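Local coordinates for protein polyhedrin (Simulium ubiquitum cypovirus, PDB 5A9A) that forms the crystalline occlusion bodies (polyhedra) that, as in other cypoviruses, probably enclose and protect virus particles, and binds UTP, at residues L68-F82 / G92-V104. Numbering follows the deposited sequence.
With UTP (uridine 5'-triphosphate), chain B.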
# COMPACT_ATOMS: atom_id res chain seq x y z
N LEU A 68 16.12 0.42 -8.56
CA LEU A 68 16.73 -0.03 -9.81
C LEU A 68 15.94 0.38 -11.06
O LEU A 68 14.73 0.58 -11.02
CB LEU A 68 16.94 -1.55 -9.80
CG LEU A 68 17.76 -2.09 -8.63
CD1 LEU A 68 18.04 -3.57 -8.82
CD2 LEU A 68 19.07 -1.32 -8.47
N TYR A 69 16.67 0.48 -12.16
CA TYR A 69 16.16 0.99 -13.43
C TYR A 69 14.98 0.18 -13.97
O TYR A 69 13.92 0.74 -14.27
CB TYR A 69 17.29 1.00 -14.45
CG TYR A 69 16.98 1.72 -15.74
CD1 TYR A 69 16.57 3.04 -15.74
CD2 TYR A 69 17.14 1.08 -16.96
CE1 TYR A 69 16.30 3.71 -16.92
CE2 TYR A 69 16.87 1.74 -18.15
CZ TYR A 69 16.45 3.05 -18.12
OH TYR A 69 16.18 3.71 -19.30
N MET A 70 15.16 -1.13 -14.12
CA MET A 70 14.13 -1.97 -14.72
C MET A 70 13.94 -3.28 -13.96
O MET A 70 12.82 -3.65 -13.61
CB MET A 70 14.47 -2.25 -16.18
CG MET A 70 14.38 -1.02 -17.06
SD MET A 70 14.17 -1.40 -18.81
CE MET A 70 13.28 0.06 -19.34
N ASP A 71 15.04 -3.99 -13.72
CA ASP A 71 14.98 -5.23 -12.97
C ASP A 71 14.18 -6.28 -13.75
O ASP A 71 13.21 -6.84 -13.24
CB ASP A 71 14.34 -4.99 -11.60
CG ASP A 71 14.95 -5.85 -10.51
OD1 ASP A 71 15.66 -6.82 -10.83
OD2 ASP A 71 14.71 -5.54 -9.32
N LYS A 72 14.60 -6.55 -14.98
CA LYS A 72 13.94 -7.55 -15.82
C LYS A 72 14.33 -8.96 -15.39
O LYS A 72 15.36 -9.15 -14.74
CB LYS A 72 14.34 -7.35 -17.28
CG LYS A 72 13.56 -6.28 -18.03
CD LYS A 72 14.24 -5.96 -19.36
CE LYS A 72 14.79 -7.22 -20.02
NZ LYS A 72 15.61 -6.92 -21.23
N PRO A 73 13.52 -9.95 -15.77
CA PRO A 73 13.81 -11.35 -15.46
C PRO A 73 15.23 -11.77 -15.86
O PRO A 73 15.86 -12.54 -15.14
CB PRO A 73 12.77 -12.13 -16.28
CG PRO A 73 12.13 -11.12 -17.20
CD PRO A 73 12.25 -9.81 -16.51
N ALA A 74 15.72 -11.26 -16.98
CA ALA A 74 17.06 -11.61 -17.46
C ALA A 74 18.15 -11.16 -16.49
O ALA A 74 19.25 -11.71 -16.47
CB ALA A 74 17.31 -11.02 -18.84
N HIS A 75 17.84 -10.15 -15.68
CA HIS A 75 18.83 -9.58 -14.76
C HIS A 75 18.44 -9.81 -13.30
O HIS A 75 19.03 -9.22 -12.40
CB HIS A 75 19.00 -8.09 -15.02
CG HIS A 75 19.29 -7.75 -16.45
ND1 HIS A 75 18.38 -7.12 -17.27
CD2 HIS A 75 20.38 -7.97 -17.21
CE1 HIS A 75 18.90 -6.96 -18.47
NE2 HIS A 75 20.12 -7.47 -18.46
N SER A 76 17.45 -10.67 -13.07
CA SER A 76 16.93 -10.90 -11.73
C SER A 76 17.99 -11.51 -10.81
O SER A 76 18.10 -11.13 -9.64
CB SER A 76 15.69 -11.80 -11.77
OG SER A 76 16.02 -13.13 -12.12
N ASN A 77 18.76 -12.45 -11.34
CA ASN A 77 19.77 -13.14 -10.54
C ASN A 77 20.88 -12.18 -10.14
O ASN A 77 21.29 -12.15 -8.98
CB ASN A 77 20.35 -14.32 -11.32
CG ASN A 77 20.74 -15.48 -10.43
OD1 ASN A 77 19.91 -16.33 -10.09
ND2 ASN A 77 22.01 -15.52 -10.03
N ARG A 78 21.36 -11.41 -11.10
CA ARG A 78 22.36 -10.39 -10.84
C ARG A 78 21.89 -9.42 -9.76
O ARG A 78 22.64 -9.06 -8.86
CB ARG A 78 22.68 -9.61 -12.12
CG ARG A 78 23.63 -8.45 -11.91
CD ARG A 78 23.92 -7.73 -13.22
NE ARG A 78 24.35 -8.65 -14.26
CZ ARG A 78 25.57 -9.17 -14.35
NH1 ARG A 78 26.50 -8.87 -13.45
NH2 ARG A 78 25.87 -10.00 -15.34
N HIS A 79 20.63 -9.00 -9.87
CA HIS A 79 20.09 -8.02 -8.94
C HIS A 79 19.84 -8.62 -7.56
O HIS A 79 20.03 -7.96 -6.54
CB HIS A 79 18.81 -7.40 -9.52
CG HIS A 79 19.05 -6.54 -10.72
ND1 HIS A 79 18.04 -6.15 -11.57
CD2 HIS A 79 20.19 -5.99 -11.20
CE1 HIS A 79 18.55 -5.40 -12.53
NE2 HIS A 79 19.85 -5.28 -12.33
N LYS A 80 19.42 -9.88 -7.53
CA LYS A 80 19.25 -10.59 -6.26
C LYS A 80 20.57 -10.68 -5.51
O LYS A 80 20.64 -10.40 -4.31
CB LYS A 80 18.70 -12.00 -6.49
CG LYS A 80 18.59 -12.81 -5.20
CD LYS A 80 18.00 -14.18 -5.45
CE LYS A 80 19.02 -15.13 -6.05
NZ LYS A 80 18.42 -16.45 -6.38
N GLU A 81 21.63 -11.08 -6.21
CA GLU A 81 22.93 -11.28 -5.58
C GLU A 81 23.52 -9.95 -5.11
O GLU A 81 24.12 -9.87 -4.04
CB GLU A 81 23.90 -11.97 -6.54
CG GLU A 81 23.46 -13.37 -6.94
CD GLU A 81 23.24 -14.28 -5.75
OE1 GLU A 81 23.72 -13.95 -4.64
OE2 GLU A 81 22.58 -15.32 -5.91
N PHE A 82 23.35 -8.91 -5.92
CA PHE A 82 23.84 -7.60 -5.52
C PHE A 82 23.09 -7.14 -4.27
O PHE A 82 23.68 -6.61 -3.34
CB PHE A 82 23.67 -6.58 -6.65
CG PHE A 82 24.53 -5.36 -6.48
CD1 PHE A 82 24.11 -4.29 -5.70
CD2 PHE A 82 25.77 -5.28 -7.10
CE1 PHE A 82 24.91 -3.17 -5.54
CE2 PHE A 82 26.57 -4.16 -6.95
CZ PHE A 82 26.14 -3.10 -6.17
N GLY A 92 26.24 -12.40 -0.91
CA GLY A 92 25.83 -12.29 -2.30
C GLY A 92 26.90 -12.79 -3.26
O GLY A 92 28.06 -12.40 -3.17
N ASP A 93 26.50 -13.67 -4.18
CA ASP A 93 27.40 -14.10 -5.25
C ASP A 93 27.44 -12.98 -6.29
O ASP A 93 26.96 -13.13 -7.41
CB ASP A 93 26.92 -15.41 -5.87
CG ASP A 93 27.94 -16.01 -6.81
OD1 ASP A 93 29.09 -15.53 -6.83
OD2 ASP A 93 27.59 -16.97 -7.53
N SER A 94 28.02 -11.85 -5.89
CA SER A 94 28.04 -10.64 -6.70
C SER A 94 29.49 -10.22 -6.93
O SER A 94 30.28 -10.18 -5.99
CB SER A 94 27.25 -9.54 -5.98
OG SER A 94 27.36 -8.30 -6.65
N HIS A 95 29.83 -9.90 -8.17
CA HIS A 95 31.23 -9.77 -8.56
C HIS A 95 31.66 -8.37 -9.00
O HIS A 95 32.78 -8.20 -9.47
CB HIS A 95 31.56 -10.73 -9.71
CG HIS A 95 30.89 -12.07 -9.59
ND1 HIS A 95 30.30 -12.70 -10.66
CD2 HIS A 95 30.72 -12.89 -8.52
CE1 HIS A 95 29.79 -13.85 -10.26
NE2 HIS A 95 30.04 -13.99 -8.97
N HIS A 96 30.78 -7.37 -8.87
CA HIS A 96 31.13 -6.01 -9.28
C HIS A 96 30.75 -5.00 -8.20
O HIS A 96 29.72 -5.15 -7.55
CB HIS A 96 30.44 -5.65 -10.59
CG HIS A 96 30.74 -6.58 -11.72
ND1 HIS A 96 31.99 -6.64 -12.31
CD2 HIS A 96 29.97 -7.47 -12.38
CE1 HIS A 96 31.96 -7.55 -13.28
NE2 HIS A 96 30.75 -8.07 -13.34
N PRO A 97 31.59 -3.97 -8.01
CA PRO A 97 31.30 -2.96 -6.99
C PRO A 97 29.99 -2.22 -7.22
O PRO A 97 29.32 -1.90 -6.24
CB PRO A 97 32.49 -2.00 -7.10
CG PRO A 97 33.59 -2.84 -7.64
CD PRO A 97 32.93 -3.78 -8.61
N GLU A 98 29.62 -1.97 -8.47
CA GLU A 98 28.40 -1.22 -8.76
C GLU A 98 27.53 -1.87 -9.83
O GLU A 98 28.02 -2.60 -10.70
CB GLU A 98 28.74 0.21 -9.17
CG GLU A 98 29.43 1.02 -8.08
CD GLU A 98 29.71 2.45 -8.51
OE1 GLU A 98 29.08 2.92 -9.47
OE2 GLU A 98 30.56 3.10 -7.87
N LEU A 99 26.23 -1.60 -9.76
CA LEU A 99 25.29 -2.04 -10.78
C LEU A 99 25.11 -0.94 -11.82
O LEU A 99 25.03 0.24 -11.49
CB LEU A 99 23.92 -2.35 -10.16
CG LEU A 99 23.74 -3.61 -9.32
CD1 LEU A 99 22.29 -3.70 -8.87
CD2 LEU A 99 24.13 -4.86 -10.09
N PHE A 100 25.06 -1.34 -13.09
CA PHE A 100 24.69 -0.42 -14.16
C PHE A 100 23.34 0.23 -13.87
O PHE A 100 23.12 1.39 -14.22
CB PHE A 100 24.61 -1.17 -15.49
CG PHE A 100 25.95 -1.53 -16.08
CD1 PHE A 100 27.09 -0.80 -15.77
CD2 PHE A 100 26.07 -2.60 -16.95
CE1 PHE A 100 28.32 -1.14 -16.32
CE2 PHE A 100 27.30 -2.94 -17.50
CZ PHE A 100 28.42 -2.21 -17.18
N GLU A 101 22.44 -0.50 -13.22
CA GLU A 101 21.05 -0.07 -13.09
C GLU A 101 20.69 0.65 -11.79
O GLU A 101 19.51 0.93 -11.54
CB GLU A 101 20.10 -1.25 -13.27
CG GLU A 101 19.99 -1.74 -14.70
CD GLU A 101 18.70 -2.51 -14.95
OE1 GLU A 101 17.80 -2.47 -14.08
OE2 GLU A 101 18.59 -3.14 -16.02
N TYR A 102 21.67 0.93 -10.94
CA TYR A 102 21.38 1.71 -9.74
C TYR A 102 21.59 3.19 -10.07
O TYR A 102 22.58 3.56 -10.68
CB TYR A 102 22.26 1.28 -8.56
CG TYR A 102 21.88 1.98 -7.28
CD1 TYR A 102 22.32 3.26 -7.00
CD2 TYR A 102 21.06 1.35 -6.34
CE1 TYR A 102 21.97 3.90 -5.84
CE2 TYR A 102 20.71 1.98 -5.17
CZ TYR A 102 21.16 3.26 -4.92
OH TYR A 102 20.82 3.91 -3.76
N PRO A 103 20.63 4.04 -9.67
CA PRO A 103 20.64 5.45 -10.10
C PRO A 103 21.81 6.25 -9.52
O PRO A 103 22.42 5.84 -8.54
CB PRO A 103 19.31 5.99 -9.56
CG PRO A 103 19.01 5.13 -8.39
CD PRO A 103 19.51 3.76 -8.75
N VAL A 104 22.11 7.38 -10.15
CA VAL A 104 23.20 8.25 -9.71
C VAL A 104 22.68 9.49 -9.01
O VAL A 104 23.45 10.23 -8.39
CB VAL A 104 24.08 8.69 -10.90
CG1 VAL A 104 24.90 7.52 -11.42
CG2 VAL A 104 23.23 9.30 -12.01
PA UTP B . 28.39 -9.89 -18.79
O1A UTP B . 29.69 -9.49 -18.13
O2A UTP B . 28.03 -9.33 -20.14
O3A UTP B . 28.33 -11.50 -18.87
O5' UTP B . 27.19 -9.53 -17.79
PB UTP B . 28.97 -12.43 -17.73
O1B UTP B . 28.27 -13.77 -17.79
O2B UTP B . 30.47 -12.36 -17.86
O3B UTP B . 28.55 -11.73 -16.34
PG UTP B . 29.53 -11.72 -15.07
O1G UTP B . 30.64 -12.67 -15.46
O2G UTP B . 28.68 -12.20 -13.93
O3G UTP B . 29.94 -10.27 -14.97
C5' UTP B . 26.26 -8.50 -18.09
C4' UTP B . 26.74 -7.18 -17.49
O4' UTP B . 25.65 -6.33 -17.15
C1' UTP B . 26.07 -5.48 -16.09
C2' UTP B . 27.06 -6.29 -15.27
O2' UTP B . 28.17 -5.51 -14.83
C3' UTP B . 27.53 -7.39 -16.21
O3' UTP B . 28.93 -7.27 -16.47
N1 UTP B . 24.93 -4.99 -15.31
C6 UTP B . 23.70 -5.04 -15.83
C2 UTP B . 25.13 -4.43 -14.03
O2 UTP B . 26.27 -4.37 -13.55
N3 UTP B . 24.09 -3.97 -13.33
C4 UTP B . 22.85 -4.02 -13.83
O4 UTP B . 21.88 -3.59 -13.16
C5 UTP B . 22.63 -4.56 -15.09
O HOH W 1 16.70 -5.08 -16.45
O HOH W 2 25.54 -8.74 -8.95
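Leu68 lies against Leu99 and Tyr102 at the root of the UTP pocket of the cypovirus polyhedrin fold, formed between the start of helix 76-87 and the loop leading to strand 105-111. Tyr69 N donates a hydrogen bond to Glu101 O. Two successive amides grip a single carboxylate oxygen, Glu101 OE1: Met70 N arrives from above the carboxylate plane, while Asp71 N, at 3.2 Å from OE1, uses the syn lone pair. The chain of Glu101, extended beyond CG, brings the carboxylate to these amides, and a water joins its OE2 to Lys72 N and His75 ND1. On the helix, Arg78 packs closely against the ribose, whose C2' and C3' lie over one face of its guanidinium. His79 is fixed in rotation at both nitrogens: ND1 donates to Asp71 OD1 (2.6 Å), and Asp71 is itself held through OD2 by Arg65, while NE2 donates to the uracil carbonyl O4 at 2.8 Å. From the loop, His96 NE2 donates a nearly straight hydrogen bond (172° at the hydrogen) to UTP O3G of the gamma-phosphate. Glu81, bent at chi2 (-56°), brings OE1 to Asp93 N, which meets it from above the carboxylate plane. Phe82 presents one ring face to Leu99, a CH-pi contact in which Leu99 CG sits 3.5 Å from the Phe82 ring centroid, while Leu99 CD2 also touches UTP N3.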